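Local coordinates for YfdX protein (Salmonella enterica I, PDB 6A02) that is of unknown molecular function but probably has a dual role in bacterial antibiotic stress and virulence, at residues A[18-23]-A[54-59]; A[26-31]-A[160-165]; A[32-35]-A[41-44]; A[45-50]-A[145-150]; A[69-72]-A[77-80]. All coordinates share one frame; numbering follows the deposited sequence.

Interaction 1. Residues A[18-23]-A[54-59]; sequences SGQAWQ and LNDDST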
# COMPACT_ATOMS: atom_id res chain seq x y z
N SER A 18 -12.87 -8.52 -14.76
CA SER A 18 -13.91 -9.30 -14.10
C SER A 18 -14.47 -8.56 -12.89
O SER A 18 -13.84 -8.53 -11.82
CB SER A 18 -13.42 -10.69 -13.69
OG SER A 18 -14.43 -11.35 -12.94
N GLY A 19 -15.68 -8.02 -13.03
CA GLY A 19 -16.33 -7.44 -11.87
C GLY A 19 -16.75 -8.47 -10.85
O GLY A 19 -16.81 -8.17 -9.65
N GLN A 20 -17.06 -9.69 -11.30
CA GLN A 20 -17.41 -10.75 -10.35
C GLN A 20 -16.22 -11.10 -9.47
O GLN A 20 -16.38 -11.28 -8.26
CB GLN A 20 -17.88 -12.00 -11.09
CG GLN A 20 -19.25 -11.89 -11.73
CD GLN A 20 -19.57 -13.12 -12.55
OE1 GLN A 20 -18.83 -13.47 -13.47
NE2 GLN A 20 -20.67 -13.80 -12.21
N ALA A 21 -15.03 -11.22 -10.06
CA ALA A 21 -13.86 -11.57 -9.27
C ALA A 21 -13.45 -10.42 -8.36
O ALA A 21 -12.95 -10.66 -7.25
CB ALA A 21 -12.70 -11.97 -10.17
N TRP A 22 -13.64 -9.18 -8.80
CA TRP A 22 -13.41 -8.06 -7.89
C TRP A 22 -14.31 -8.16 -6.66
O TRP A 22 -13.84 -8.03 -5.53
CB TRP A 22 -13.61 -6.72 -8.61
CG TRP A 22 -13.09 -5.60 -7.79
CD1 TRP A 22 -11.82 -5.12 -7.76
CD2 TRP A 22 -13.83 -4.84 -6.84
NE1 TRP A 22 -11.72 -4.09 -6.85
CE2 TRP A 22 -12.95 -3.90 -6.28
CE3 TRP A 22 -15.16 -4.85 -6.42
CZ2 TRP A 22 -13.35 -2.99 -5.31
CZ3 TRP A 22 -15.56 -3.95 -5.46
CH2 TRP A 22 -14.65 -3.03 -4.92
N GLN A 23 -15.60 -8.42 -6.87
CA GLN A 23 -16.52 -8.54 -5.75
C GLN A 23 -16.18 -9.74 -4.89
O GLN A 23 -16.34 -9.70 -3.66
CB GLN A 23 -17.96 -8.61 -6.26
CG GLN A 23 -19.01 -8.63 -5.14
CD GLN A 23 -18.98 -7.35 -4.33
OE1 GLN A 23 -18.91 -6.26 -4.89
NE2 GLN A 23 -19.00 -7.48 -3.01
N LEU A 54 -16.61 -16.73 -8.21
CA LEU A 54 -15.41 -17.17 -8.89
C LEU A 54 -15.62 -18.43 -9.73
O LEU A 54 -14.77 -18.75 -10.56
CB LEU A 54 -14.30 -17.45 -7.87
CG LEU A 54 -13.74 -16.22 -7.17
CD1 LEU A 54 -12.82 -16.64 -6.03
CD2 LEU A 54 -13.00 -15.34 -8.18
N ASN A 55 -16.72 -19.15 -9.51
CA ASN A 55 -16.94 -20.44 -10.15
C ASN A 55 -18.18 -20.43 -11.03
O ASN A 55 -18.68 -21.49 -11.40
CB ASN A 55 -17.01 -21.56 -9.12
CG ASN A 55 -15.67 -21.83 -8.47
OD1 ASN A 55 -14.81 -22.47 -9.06
ND2 ASN A 55 -15.49 -21.33 -7.25
N ASP A 56 -18.69 -19.24 -11.35
CA ASP A 56 -19.87 -19.09 -12.19
C ASP A 56 -19.65 -19.76 -13.54
O ASP A 56 -18.82 -19.32 -14.34
CB ASP A 56 -20.15 -17.60 -12.37
CG ASP A 56 -21.48 -17.32 -13.05
OD1 ASP A 56 -22.07 -18.26 -13.63
OD2 ASP A 56 -21.93 -16.16 -13.00
N ASP A 57 -20.41 -20.83 -13.81
CA ASP A 57 -20.23 -21.56 -15.07
C ASP A 57 -20.73 -20.79 -16.28
O ASP A 57 -20.36 -21.13 -17.41
CB ASP A 57 -20.89 -22.95 -15.00
CG ASP A 57 -20.31 -23.82 -13.90
OD1 ASP A 57 -21.08 -24.21 -12.99
OD2 ASP A 57 -19.10 -24.11 -13.93
N SER A 58 -21.56 -19.76 -16.08
CA SER A 58 -22.02 -18.94 -17.19
C SER A 58 -21.02 -17.85 -17.56
O SER A 58 -21.19 -17.20 -18.60
CB SER A 58 -23.39 -18.33 -16.88
OG SER A 58 -23.31 -17.26 -15.96
N THR A 59 -19.97 -17.67 -16.76
CA THR A 59 -18.93 -16.71 -17.07
C THR A 59 -17.85 -17.38 -17.91
O THR A 59 -17.42 -18.50 -17.63
CB THR A 59 -18.32 -16.19 -15.76
OG1 THR A 59 -19.33 -15.48 -15.04
CG2 THR A 59 -17.15 -15.24 -16.05

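Interaction 2. Residues A[26-31]-A[160-165]; sequences RDIGMS and LLLKSA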
# COMPACT_ATOMS: atom_id res chain seq x y z
N ARG A 26 -13.52 -8.69 -2.52
CA ARG A 26 -14.14 -7.88 -1.47
C ARG A 26 -14.83 -8.78 -0.45
O ARG A 26 -14.67 -8.61 0.77
CB ARG A 26 -15.10 -6.89 -2.13
CG ARG A 26 -16.13 -6.26 -1.25
CD ARG A 26 -15.54 -5.45 -0.13
NE ARG A 26 -16.58 -4.62 0.48
CZ ARG A 26 -16.43 -3.96 1.63
NH1 ARG A 26 -15.29 -4.05 2.29
NH2 ARG A 26 -17.42 -3.23 2.11
N ASP A 27 -15.56 -9.79 -0.93
CA ASP A 27 -16.25 -10.72 -0.03
C ASP A 27 -15.26 -11.51 0.82
O ASP A 27 -15.53 -11.80 1.99
CB ASP A 27 -17.14 -11.67 -0.83
CG ASP A 27 -18.34 -10.99 -1.45
OD1 ASP A 27 -18.62 -9.82 -1.11
OD2 ASP A 27 -19.02 -11.67 -2.26
N ILE A 28 -14.12 -11.90 0.23
CA ILE A 28 -13.09 -12.64 0.96
C ILE A 28 -12.56 -11.83 2.14
O ILE A 28 -12.39 -12.36 3.25
CB ILE A 28 -11.97 -13.06 -0.02
CG1 ILE A 28 -12.43 -14.22 -0.89
CG2 ILE A 28 -10.68 -13.42 0.71
CD1 ILE A 28 -11.50 -14.47 -2.06
N GLY A 29 -12.28 -10.54 1.92
CA GLY A 29 -11.83 -9.70 3.02
C GLY A 29 -12.86 -9.54 4.11
O GLY A 29 -12.54 -9.60 5.30
N MET A 30 -14.12 -9.32 3.73
CA MET A 30 -15.18 -9.18 4.72
C MET A 30 -15.37 -10.48 5.49
O MET A 30 -15.58 -10.47 6.71
CB MET A 30 -16.49 -8.75 4.05
CG MET A 30 -16.44 -7.34 3.44
SD MET A 30 -18.06 -6.76 2.87
CE MET A 30 -18.99 -7.27 4.32
N SER A 31 -15.28 -11.61 4.78
CA SER A 31 -15.40 -12.90 5.44
C SER A 31 -14.35 -13.06 6.52
O SER A 31 -14.65 -13.46 7.65
CB SER A 31 -15.28 -14.01 4.39
OG SER A 31 -15.32 -15.30 4.99
N LEU A 160 -6.42 -17.68 7.70
CA LEU A 160 -5.11 -17.69 7.05
C LEU A 160 -5.22 -17.87 5.55
O LEU A 160 -4.50 -17.22 4.78
CB LEU A 160 -4.25 -18.80 7.65
CG LEU A 160 -3.81 -18.68 9.09
CD1 LEU A 160 -3.07 -19.97 9.48
CD2 LEU A 160 -2.92 -17.47 9.32
N LEU A 161 -6.11 -18.76 5.10
CA LEU A 161 -6.27 -18.98 3.66
C LEU A 161 -6.93 -17.78 2.99
O LEU A 161 -6.59 -17.43 1.85
CB LEU A 161 -7.11 -20.23 3.41
CG LEU A 161 -6.36 -21.54 3.34
CD1 LEU A 161 -7.36 -22.62 3.05
CD2 LEU A 161 -5.31 -21.48 2.24
N LEU A 162 -7.91 -17.16 3.65
CA LEU A 162 -8.50 -15.94 3.09
C LEU A 162 -7.46 -14.84 2.96
O LEU A 162 -7.43 -14.11 1.96
CB LEU A 162 -9.68 -15.50 3.95
CG LEU A 162 -10.84 -16.49 4.02
CD1 LEU A 162 -11.87 -15.97 5.00
CD2 LEU A 162 -11.47 -16.70 2.66
N LYS A 163 -6.58 -14.70 3.96
CA LYS A 163 -5.52 -13.70 3.88
C LYS A 163 -4.55 -14.03 2.75
O LYS A 163 -4.13 -13.13 2.00
CB LYS A 163 -4.78 -13.62 5.22
CG LYS A 163 -3.70 -12.51 5.27
CD LYS A 163 -4.33 -11.14 4.98
CE LYS A 163 -3.34 -9.99 5.15
NZ LYS A 163 -4.03 -8.66 5.01
N SER A 164 -4.20 -15.31 2.60
CA SER A 164 -3.34 -15.73 1.51
C SER A 164 -3.95 -15.37 0.16
O SER A 164 -3.24 -14.90 -0.74
CB SER A 164 -3.09 -17.23 1.58
OG SER A 164 -2.23 -17.62 0.53
N ALA A 165 -5.26 -15.57 -0.00
CA ALA A 165 -5.90 -15.15 -1.25
C ALA A 165 -5.72 -13.66 -1.50
O ALA A 165 -5.41 -13.24 -2.62
CB ALA A 165 -7.38 -15.53 -1.24

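Interaction 3. Residues A[32-35]-A[41-44]; sequences RFEL and QKAE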
# COMPACT_ATOMS: atom_id res chain seq x y z
N ARG A 32 -13.09 -12.74 6.19
CA ARG A 32 -12.03 -12.89 7.19
C ARG A 32 -12.30 -12.02 8.40
O ARG A 32 -12.13 -12.47 9.54
CB ARG A 32 -10.67 -12.56 6.58
CG ARG A 32 -9.54 -12.67 7.58
CD ARG A 32 -8.19 -12.66 6.87
NE ARG A 32 -7.07 -12.70 7.80
CZ ARG A 32 -6.49 -11.61 8.30
NH1 ARG A 32 -6.94 -10.41 7.96
NH2 ARG A 32 -5.48 -11.73 9.14
N PHE A 33 -12.72 -10.78 8.18
CA PHE A 33 -13.00 -9.91 9.32
C PHE A 33 -14.08 -10.50 10.21
O PHE A 33 -13.97 -10.46 11.45
CB PHE A 33 -13.43 -8.52 8.84
CG PHE A 33 -13.84 -7.61 9.97
CD1 PHE A 33 -12.89 -7.00 10.77
CD2 PHE A 33 -15.18 -7.43 10.27
CE1 PHE A 33 -13.27 -6.19 11.84
CE2 PHE A 33 -15.56 -6.62 11.34
CZ PHE A 33 -14.61 -6.00 12.12
N GLU A 34 -15.13 -11.05 9.60
CA GLU A 34 -16.24 -11.56 10.40
C GLU A 34 -15.84 -12.76 11.27
O GLU A 34 -16.47 -13.00 12.30
CB GLU A 34 -17.45 -11.85 9.52
CG GLU A 34 -18.04 -10.62 8.85
CD GLU A 34 -18.60 -9.59 9.82
OE1 GLU A 34 -18.64 -9.84 11.04
OE2 GLU A 34 -19.01 -8.51 9.34
N LEU A 35 -14.81 -13.51 10.88
CA LEU A 35 -14.30 -14.57 11.75
C LEU A 35 -13.84 -14.00 13.08
O LEU A 35 -14.21 -14.49 14.16
CB LEU A 35 -13.15 -15.32 11.08
CG LEU A 35 -13.49 -16.09 9.81
CD1 LEU A 35 -12.22 -16.61 9.14
CD2 LEU A 35 -14.46 -17.23 10.12
N GLN A 41 -20.91 -17.48 11.08
CA GLN A 41 -21.91 -17.83 10.08
C GLN A 41 -22.00 -16.77 8.99
O GLN A 41 -22.15 -17.09 7.80
CB GLN A 41 -23.24 -18.16 10.76
CG GLN A 41 -23.06 -19.38 11.68
CD GLN A 41 -24.22 -19.64 12.62
OE1 GLN A 41 -24.20 -19.24 13.78
NE2 GLN A 41 -25.23 -20.35 12.12
N LYS A 42 -21.82 -15.50 9.36
CA LYS A 42 -21.72 -14.45 8.34
C LYS A 42 -20.47 -14.65 7.49
O LYS A 42 -20.51 -14.47 6.26
CB LYS A 42 -21.71 -13.08 9.00
CG LYS A 42 -21.85 -11.94 8.01
CD LYS A 42 -22.03 -10.62 8.76
CE LYS A 42 -22.46 -9.50 7.83
NZ LYS A 42 -22.77 -8.26 8.60
N ALA A 43 -19.36 -15.04 8.11
CA ALA A 43 -18.15 -15.30 7.33
C ALA A 43 -18.37 -16.40 6.31
O ALA A 43 -17.90 -16.32 5.17
CB ALA A 43 -17.00 -15.66 8.26
N GLU A 44 -19.09 -17.46 6.70
CA GLU A 44 -19.38 -18.53 5.75
C GLU A 44 -20.25 -18.04 4.61
O GLU A 44 -20.03 -18.42 3.46
CB GLU A 44 -20.03 -19.71 6.47
CG GLU A 44 -19.09 -20.38 7.46
CD GLU A 44 -19.72 -21.54 8.19
OE1 GLU A 44 -20.90 -21.83 7.91
OE2 GLU A 44 -19.03 -22.15 9.04
O HOH W 1 -20.92 -7.07 11.16

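Interaction 4. Residues A[45-50]-A[145-150]; sequences QLAAQA and TALSLM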
# COMPACT_ATOMS: atom_id res chain seq x y z
N GLN A 45 -21.25 -17.20 4.91
CA GLN A 45 -22.11 -16.66 3.86
C GLN A 45 -21.30 -15.84 2.86
O GLN A 45 -21.50 -15.96 1.65
CB GLN A 45 -23.20 -15.78 4.48
CG GLN A 45 -24.28 -16.54 5.26
CD GLN A 45 -25.34 -15.61 5.84
OE1 GLN A 45 -25.05 -14.48 6.24
NE2 GLN A 45 -26.58 -16.09 5.88
N LEU A 46 -20.37 -15.03 3.36
CA LEU A 46 -19.57 -14.18 2.48
C LEU A 46 -18.60 -15.01 1.64
O LEU A 46 -18.43 -14.75 0.44
CB LEU A 46 -18.82 -13.15 3.32
CG LEU A 46 -19.72 -12.06 3.92
CD1 LEU A 46 -19.04 -11.41 5.11
CD2 LEU A 46 -20.07 -11.02 2.88
N ALA A 47 -17.98 -16.02 2.25
CA ALA A 47 -17.08 -16.89 1.49
C ALA A 47 -17.86 -17.71 0.47
O ALA A 47 -17.36 -17.96 -0.64
CB ALA A 47 -16.29 -17.79 2.44
N ALA A 48 -19.08 -18.13 0.82
CA ALA A 48 -19.91 -18.85 -0.14
C ALA A 48 -20.27 -17.97 -1.33
O ALA A 48 -20.29 -18.44 -2.47
CB ALA A 48 -21.17 -19.38 0.54
N GLN A 49 -20.54 -16.69 -1.09
CA GLN A 49 -20.80 -15.79 -2.21
C GLN A 49 -19.56 -15.65 -3.08
O GLN A 49 -19.65 -15.67 -4.31
CB GLN A 49 -21.27 -14.42 -1.73
CG GLN A 49 -22.61 -14.38 -0.99
CD GLN A 49 -22.90 -13.03 -0.36
OE1 GLN A 49 -22.05 -12.13 -0.36
NE2 GLN A 49 -24.10 -12.87 0.19
N ALA A 50 -18.38 -15.51 -2.46
CA ALA A 50 -17.15 -15.43 -3.24
C ALA A 50 -16.95 -16.69 -4.07
O ALA A 50 -16.53 -16.61 -5.24
CB ALA A 50 -15.97 -15.20 -2.31
N THR A 145 -11.35 -24.22 0.09
CA THR A 145 -10.71 -24.84 1.24
C THR A 145 -11.04 -24.08 2.53
O THR A 145 -11.27 -24.70 3.57
CB THR A 145 -9.20 -24.96 1.02
OG1 THR A 145 -8.95 -25.63 -0.22
CG2 THR A 145 -8.57 -25.76 2.15
N ALA A 146 -11.09 -22.75 2.47
CA ALA A 146 -11.47 -21.99 3.66
C ALA A 146 -12.88 -22.34 4.12
O ALA A 146 -13.12 -22.47 5.33
CB ALA A 146 -11.34 -20.48 3.40
N LEU A 147 -13.82 -22.48 3.18
CA LEU A 147 -15.17 -22.89 3.55
C LEU A 147 -15.16 -24.26 4.22
O LEU A 147 -15.84 -24.48 5.23
CB LEU A 147 -16.08 -22.89 2.33
CG LEU A 147 -16.68 -21.55 1.94
CD1 LEU A 147 -17.29 -21.66 0.55
CD2 LEU A 147 -17.71 -21.11 2.97
N SER A 148 -14.39 -25.20 3.66
CA SER A 148 -14.28 -26.52 4.27
C SER A 148 -13.73 -26.44 5.69
O SER A 148 -14.22 -27.12 6.60
CB SER A 148 -13.39 -27.41 3.41
OG SER A 148 -13.97 -27.64 2.14
N LEU A 149 -12.71 -25.61 5.90
CA LEU A 149 -12.18 -25.42 7.24
C LEU A 149 -13.22 -24.80 8.16
O LEU A 149 -13.32 -25.17 9.34
CB LEU A 149 -10.92 -24.54 7.19
CG LEU A 149 -9.72 -25.22 6.53
CD1 LEU A 149 -8.65 -24.19 6.17
CD2 LEU A 149 -9.13 -26.29 7.44
N MET A 150 -14.01 -23.85 7.65
CA MET A 150 -15.09 -23.28 8.46
C MET A 150 -16.11 -24.35 8.83
O MET A 150 -16.56 -24.40 9.99
CB MET A 150 -15.75 -22.12 7.72
CG MET A 150 -14.84 -20.89 7.56
SD MET A 150 -15.73 -19.55 6.72
CE MET A 150 -14.35 -18.65 5.98

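Interaction 5. Residues A[69-72]-A[77-80]; sequences KKAP and HYIR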
# COMPACT_ATOMS: atom_id res chain seq x y z
N LYS A 69 1.50 -13.38 -18.42
CA LYS A 69 1.97 -13.42 -17.04
C LYS A 69 1.82 -14.83 -16.48
O LYS A 69 0.71 -15.34 -16.39
CB LYS A 69 1.20 -12.42 -16.17
CG LYS A 69 1.85 -12.25 -14.83
CD LYS A 69 1.21 -11.16 -14.02
CE LYS A 69 2.10 -10.79 -12.84
NZ LYS A 69 3.28 -9.97 -13.27
N LYS A 70 2.94 -15.44 -16.09
CA LYS A 70 2.92 -16.81 -15.58
C LYS A 70 2.43 -16.84 -14.13
O LYS A 70 2.96 -16.13 -13.27
CB LYS A 70 4.31 -17.44 -15.73
CG LYS A 70 4.43 -18.92 -15.31
CD LYS A 70 5.13 -18.98 -13.97
CE LYS A 70 5.60 -20.35 -13.49
NZ LYS A 70 4.62 -21.46 -13.75
N ALA A 71 1.42 -17.64 -13.88
CA ALA A 71 0.91 -17.78 -12.53
C ALA A 71 1.81 -18.73 -11.73
O ALA A 71 2.49 -19.58 -12.30
CB ALA A 71 -0.51 -18.33 -12.57
N PRO A 72 1.83 -18.59 -10.40
CA PRO A 72 2.74 -19.43 -9.59
C PRO A 72 2.41 -20.91 -9.62
O PRO A 72 3.31 -21.73 -9.45
CB PRO A 72 2.59 -18.87 -8.16
CG PRO A 72 1.81 -17.62 -8.27
CD PRO A 72 1.11 -17.59 -9.59
N HIS A 77 -3.79 -19.23 -14.28
CA HIS A 77 -3.65 -18.00 -15.03
C HIS A 77 -4.08 -16.84 -14.14
O HIS A 77 -4.98 -16.98 -13.31
CB HIS A 77 -4.52 -18.00 -16.29
CG HIS A 77 -4.16 -19.10 -17.25
ND1 HIS A 77 -3.22 -18.93 -18.24
CD2 HIS A 77 -4.60 -20.37 -17.35
CE1 HIS A 77 -3.10 -20.06 -18.92
NE2 HIS A 77 -3.93 -20.95 -18.41
N TYR A 78 -3.44 -15.70 -14.35
CA TYR A 78 -3.90 -14.46 -13.74
C TYR A 78 -5.06 -13.88 -14.53
O TYR A 78 -5.04 -13.86 -15.77
CB TYR A 78 -2.77 -13.44 -13.73
CG TYR A 78 -1.80 -13.61 -12.60
CD1 TYR A 78 -2.15 -13.22 -11.31
CD2 TYR A 78 -0.52 -14.11 -12.82
CE1 TYR A 78 -1.27 -13.36 -10.25
CE2 TYR A 78 0.39 -14.24 -11.77
CZ TYR A 78 -0.00 -13.87 -10.49
OH TYR A 78 0.88 -14.00 -9.44
N ILE A 79 -6.07 -13.37 -13.82
CA ILE A 79 -7.17 -12.62 -14.42
C ILE A 79 -7.19 -11.19 -13.90
O ILE A 79 -6.80 -10.91 -12.75
CB ILE A 79 -8.55 -13.29 -14.23
CG1 ILE A 79 -8.88 -13.43 -12.74
CG2 ILE A 79 -8.63 -14.64 -14.98
CD1 ILE A 79 -10.39 -13.62 -12.48
N ARG A 80 -7.67 -10.29 -14.74
CA ARG A 80 -7.80 -8.87 -14.41
C ARG A 80 -9.05 -8.63 -13.57
O ARG A 80 -10.15 -9.06 -13.95
CB ARG A 80 -7.92 -8.05 -15.70
CG ARG A 80 -6.66 -8.02 -16.55
CD ARG A 80 -6.88 -7.27 -17.87
NE ARG A 80 -7.81 -8.01 -18.71
CZ ARG A 80 -7.45 -8.94 -19.59
NH1 ARG A 80 -6.16 -9.22 -19.79
NH2 ARG A 80 -8.38 -9.58 -20.28
O HOH W 2 -1.82 -15.56 -16.77

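Interaction 1. Residues A[18-23]-A[54-59]
Q20, in the first turn of helix 19-36, reaches across to D56 and T59 of the loop that follows helix 40-54, and its terminal amide ties a helix N-terminus to an Asx turn. The CG of Q20 lies anti to its carbonyl carbon (chi1 -72°), and the chain then runs extended away from the helix. CB and CG meet nothing in 54-59, while the Q20 side chain also rests on L53 of helix 40-54; the amide makes the polar contacts. CD comes 3.4 Å from T59 OG1. OE1 accepts a short hydrogen bond from T59 OG1, at 2.6 Å, in the carbonyl plane and on a lone pair, with a C=O...donor angle of 124°. On the other arm of the amide, Q20 NE2 donates to D56 OD2 over 2.8 Å, with that oxygen almost in the amide plane. D56 receives it on the anti lone pair of OD2, its carboxylate turned 66° from the amide. With both ends engaged, the rotation of the Q20 amide is fixed.

The carboxylate is itself positioned by its own loop: D56 OD1 accepts from S58 N and from S58 OG, both from the same face of its plane, within a type I turn from D56 to T59. Beside this polar grip lies a small apolar touch, A21 CB against L54 CD2, continued by I79 and I81 of strand 77-89 beyond A21 and by V143 of helix 136-151 beyond L54. The helix start is secured as well, for S18 is the N-cap, and A21 N donates to S18 OG at 2.9 Å.

Interaction 2. Residues A[26-31]-A[160-165]
I28 of helix 19-36 and L162 of helix 155-167 meet where two antiparallel helices pack within a helical bundle, the axes of the two segments 9.3 Å apart at closest approach and 146° between directions. The contact is buried and made mainly by the methyl groups of I28 and L162, with S31 and A165 at the sides. I28 uses both of its branches. Its CG2 stands anti to the backbone N and projects at the backbone of the other helix, 3.5 Å from the carbonyl O of L162 and 3.9 Å from L162 CD2. The other branch follows from chi1 of -76°, which sets CG1 anti to the carbonyl carbon; with chi2 nearly extended, CD1 is carried on to A165 CB, 4.3 Å away and one helical turn beyond L162.

The two methyls of L162 part company: CD2 faces I28 CG2, whereas CD1 turns to the next inward-facing position of helix 19-36 and touches S31. The side chains of I28 and L162 meet at a slant, and L162 CB also lies against I28 CG2.

The hydroxyl of S31 is not left to the leucine, since it is hydrogen-bonded to A43 O of helix 40-54, which satisfies this buried polar group even though a methyl, L162 CD1, packs against it. V143 and M150 of helix 136-151 close in on I28 and S31 respectively, and R32 adds to the cover of L162. At the S31 end, the methyl L162 CD1 lies 3.5 Å from S31 OG and 4.0 Å from S31 CB.

Interaction 3. Residues A[32-35]-A[41-44]
L35 and A43 make the tight half of this contact between two consecutive helices of a helical hairpin, 19-36 and 40-54. L35 CD2 presses on A43 CB at 3.5 Å, with the branch carbon of the leucine close behind. The smallness of the alanine lets the backbones come near: the CA atoms of E34 and A43 are 5.2 Å apart. E34 CB completes this part, 4.0 Å from both the N and the CB of A43.

Beyond CB, E34 passes to the looser side. A bend at chi2 (-64°) folds its carboxylate over the extended chain of K42, and E34 OE2 rests 3.7 Å from K42 CD. The charged ends are less closely joined: E34 OE2 and K42 NZ form a long salt bridge of 3.8 Å. A water spans them, donating to E34 OE2 at 3.0 Å and accepting only weakly from K42 NZ. Each group has a stronger partner: E34 OE1 bonds to N37 ND2 just past the helix, and K42 NZ to N9 OD1 of the second subunit.

Around the hairpin, Y155 of helix 155-167 covers L35 and E44, while N9 and M108 of the second subunit cover E34 and L35 respectively.

Interaction 4. Residues A[45-50]-A[145-150]
Helices 40-54 and 136-151 run antiparallel in a helical bundle, with segment axes 9.9 Å apart at their closest and 152° between their directions. L147 fills the interval opposite two small residues, A47 and A48. Its CD2 methyl meets A47 CB at 3.6 Å, and L147 CG stands nearly as close to the same carbon. The other methyl, CD1, reaches past the alanine side chain to the main chain, 3.9 Å from both A47 O and A48 CA. A47 CB is therefore approached by one branch of the leucine while the other lies along the backbone at A48, whose own CB makes a more distant touch.

M150, one turn further along helix 136-151, brings a different shape to A47. Its CG is anti to the carbonyl carbon (chi1 -68°), and the extended chain carries CE, the terminal methyl, across to A47.

The two ends of the contact differ in depth. L147 is partly exposed and also lies against E51 of helix 40-54, whereas M150 is buried, packing on A158 and L162 of helix 155-167. There the M150 CE methyl comes to 4.1 Å from A47 CB.

Interaction 5. Residues A[69-72]-A[77-80]
The Y78 ring is met by K69 over one face and by backbone carbonyls at its edge. The K69 chain passes the CD2 side of the ring, CG and CD each 3.6 Å from Y78 CD2, and CE comes over one face. The chain is extended as far as CE and bends at chi4 (75°), lifting the ammonium away from the face; K69 NZ is 5.9 Å from the centroid of the Y78 ring, at most a weak cation-pi attraction, and its hydrogen bond goes to S173 O of the third subunit. At the edge, in the ring plane, K70 O is 3.5 Å from Y78 CE2. A71 CA and P72 CD come in obliquely, with P72 CD 3.6 Å from Y78 OH and the proline set across the tyrosine at about a right angle.

Closer to the backbone, A71 CB rests 3.8 Å from H77 N. A water bridges the two main chains, donating to K69 O at 2.6 Å and accepting from Y78 N at 2.9 Å.

On the assembly side, I128 of the third subunit packs on both P72 and Y78. The geometry is that of a loop folded back over the start of strand 77-89, an edge strand of the antiparallel sheet within this chain, with the Y78 ring packed against the loop where the third subunit also meets it.

In the fold
Interactions 2, 3 and 4 belong to one helical bundle, their centres about 9 Å from one another; interactions 2 and 3 both use helix 19-36, and 3 and 4 both use helix 40-54. Interactions 2 and 3 are buried, though K42 of interaction 3 is partly exposed, and interaction 4 is partly buried. Methyl contacts dominate all three, with a charged pair added in interaction 3. Interaction 1 lies at the other end of helix 19-36, partly buried, and relies on side-chain hydrogen bonds. It adjoins interaction 5 through S18 N and R80 O, a probable hydrogen bond of 2.9 Å, which links the bundle to the sheet. Interaction 5, partly buried, instead combines ring packing with a bridging water and faces the third subunit.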